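Local coordinates for protein putative enoyl-CoA hydratase/isomerase (Mycobacterium abscessus, PDB 4MI2) that probably isomerises the ring-epoxide of phenylacetyl-CoA in phenylacetate degradation, as a trimeric member of the enoyl-CoA hydratase/isomerase (crotonase) family, at residues 222-227 with 234-239. Numbering follows the deposited sequence.
Sequences RRNAVA and EREASA
Arg235 of helix 229-244 reaches across to Arg223 and Asn224, beside the turn that joins helix 211-223 to helix 229-244, making a polar helix-to-turn contact in the C-terminal helical part of this crotonase-like subunit. Its outstretched side chain runs antiparallel to that of Asn224. NH2 of Arg235 donates a hydrogen bond to OD1 of Asn224 over 3.1 Å, with an N-H...O angle of 163°. The carboxamide and guanidinium are nearly coplanar, and the oxygen sits at the guanidinium edge. The same NH2 lies 3.2 Å from the backbone O of Arg223 and 3.5 Å from CB of Ala227; the end of the arginine rests against the turn.

A second guanidinium lies over one face of the first. The Arg223 chain bends at chi3 (83°), which lays its head group flat on Arg235, with centres 4.3 Å apart and planes inclined by 24°. The stack is offset: NH2 of Arg223 comes within 3.5 Å of NE of Arg235, while NH1 of Arg223 is 3.8 Å from the aliphatic CG of Arg235.

The other end of the Asn224 amide faces the trimer interface, where ND2 bonds to Ser153 of the second subunit; Glu236 binds that same serine hydroxyl. Asn224 thus links the intrachain contact to the subunit boundary. Stacking brings two like charges together, a cost probably eased by flat guanidinium packing and by the amide oxygen, whose partial negative charge meets Arg235 in its plane.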
loop_
_atom_site.group_PDB
_atom_site.type_symbol
_atom_site.label_atom_id
_atom_site.label_comp_id
_atom_site.label_asym_id
_atom_site.label_seq_id
_atom_site.Cartn_x
_atom_site.Cartn_y
_atom_site.Cartn_z
ATOM N N ARG B 222 13.344 2.448 -2.342
ATOM C CA ARG B 222 12.749 3.366 -3.318
ATOM C C ARG B 222 12.727 2.805 -4.744
ATOM O O ARG B 222 11.734 2.923 -5.440
ATOM C CB ARG B 222 13.476 4.707 -3.291
ATOM C CG ARG B 222 13.152 5.542 -2.064
ATOM C CD ARG B 222 14.160 6.659 -1.924
ATOM N NE ARG B 222 13.739 7.700 -0.989
ATOM C CZ ARG B 222 14.377 8.856 -0.822
ATOM N NH1 ARG B 222 15.478 9.124 -1.521
ATOM N NH2 ARG B 222 13.914 9.749 0.046
ATOM N N ARG B 223 13.817 2.190 -5.173
ATOM C CA ARG B 223 13.890 1.627 -6.529
ATOM C C ARG B 223 12.971 0.414 -6.752
ATOM O O ARG B 223 12.437 0.221 -7.854
ATOM C CB ARG B 223 15.329 1.208 -6.848
ATOM C CG ARG B 223 16.304 2.353 -7.038
ATOM C CD ARG B 223 17.666 1.795 -7.421
ATOM N NE ARG B 223 17.761 1.501 -8.854
ATOM C CZ ARG B 223 18.794 0.898 -9.441
ATOM N NH1 ARG B 223 19.839 0.479 -8.721
ATOM N NH2 ARG B 223 18.777 0.705 -10.757
ATOM N N ASN B 224 12.807 -0.397 -5.709
ATOM C CA ASN B 224 12.195 -1.717 -5.832
ATOM C C ASN B 224 10.717 -1.750 -5.484
ATOM O O ASN B 224 10.104 -2.818 -5.523
ATOM C CB ASN B 224 12.953 -2.736 -4.966
ATOM C CG ASN B 224 14.333 -3.055 -5.515
ATOM O OD1 ASN B 224 14.611 -2.836 -6.694
ATOM N ND2 ASN B 224 15.201 -3.590 -4.665
ATOM N N ALA B 225 10.154 -0.583 -5.158
ATOM C CA ALA B 225 8.745 -0.458 -4.748
ATOM C C ALA B 225 7.807 -1.220 -5.672
ATOM O O ALA B 225 7.003 -2.026 -5.205
ATOM C CB ALA B 225 8.344 1.012 -4.689
ATOM N N VAL B 226 7.914 -0.974 -6.977
ATOM C CA VAL B 226 7.070 -1.674 -7.954
ATOM C C VAL B 226 7.843 -2.440 -9.040
ATOM O O VAL B 226 7.293 -2.780 -10.083
ATOM C CB VAL B 226 6.040 -0.714 -8.596
ATOM C CG1 VAL B 226 5.102 -0.186 -7.514
ATOM C CG2 VAL B 226 6.718 0.425 -9.362
ATOM N N ALA B 227 9.102 -2.762 -8.772
ATOM C CA ALA B 227 9.959 -3.400 -9.768
ATOM C C ALA B 227 9.663 -4.903 -9.939
ATOM O O ALA B 227 9.258 -5.575 -8.988
ATOM C CB ALA B 227 11.416 -3.196 -9.388
ATOM N N GLU B 234 18.564 -8.542 -8.624
ATOM C CA GLU B 234 19.830 -8.048 -9.180
ATOM C C GLU B 234 20.370 -6.880 -8.373
ATOM O O GLU B 234 21.538 -6.872 -8.007
ATOM C CB GLU B 234 19.682 -7.621 -10.652
ATOM N N ARG B 235 19.511 -5.901 -8.095
ATOM C CA ARG B 235 19.906 -4.708 -7.342
ATOM C C ARG B 235 20.320 -5.027 -5.910
ATOM O O ARG B 235 21.272 -4.442 -5.395
ATOM C CB ARG B 235 18.771 -3.684 -7.326
ATOM C CG ARG B 235 18.492 -3.067 -8.683
ATOM C CD ARG B 235 17.089 -2.501 -8.733
ATOM N NE ARG B 235 16.715 -2.072 -10.081
ATOM C CZ ARG B 235 15.500 -1.646 -10.411
ATOM N NH1 ARG B 235 15.246 -1.268 -11.657
ATOM N NH2 ARG B 235 14.534 -1.600 -9.497
ATOM N N GLU B 236 19.594 -5.944 -5.275
ATOM C CA GLU B 236 19.933 -6.413 -3.933
ATOM C C GLU B 236 21.311 -7.066 -3.919
ATOM O O GLU B 236 22.126 -6.752 -3.052
ATOM C CB GLU B 236 18.859 -7.374 -3.383
ATOM C CG GLU B 236 17.582 -6.671 -2.909
ATOM C CD GLU B 236 16.502 -7.632 -2.425
ATOM O OE1 GLU B 236 16.636 -8.860 -2.645
ATOM O OE2 GLU B 236 15.508 -7.155 -1.826
ATOM N N ALA B 237 21.589 -7.942 -4.892
ATOM C CA ALA B 237 22.911 -8.595 -4.975
ATOM C C ALA B 237 24.053 -7.591 -5.142
ATOM O O ALA B 237 25.091 -7.726 -4.509
ATOM C CB ALA B 237 22.952 -9.610 -6.103
ATOM N N SER B 238 23.865 -6.582 -5.991
ATOM C CA SER B 238 24.924 -5.598 -6.217
ATOM C C SER B 238 25.194 -4.779 -4.971
ATOM O O SER B 238 26.362 -4.521 -4.631
ATOM C CB SER B 238 24.583 -4.669 -7.377
ATOM O OG SER B 238 24.588 -5.417 -8.574
ATOM N N ALA B 239 24.122 -4.371 -4.303
ATOM C CA ALA B 239 24.229 -3.588 -3.084
ATOM C C ALA B 239 24.877 -4.397 -1.962
ATOM O O ALA B 239 25.716 -3.877 -1.237
ATOM C CB ALA B 239 22.857 -3.081 -2.654
#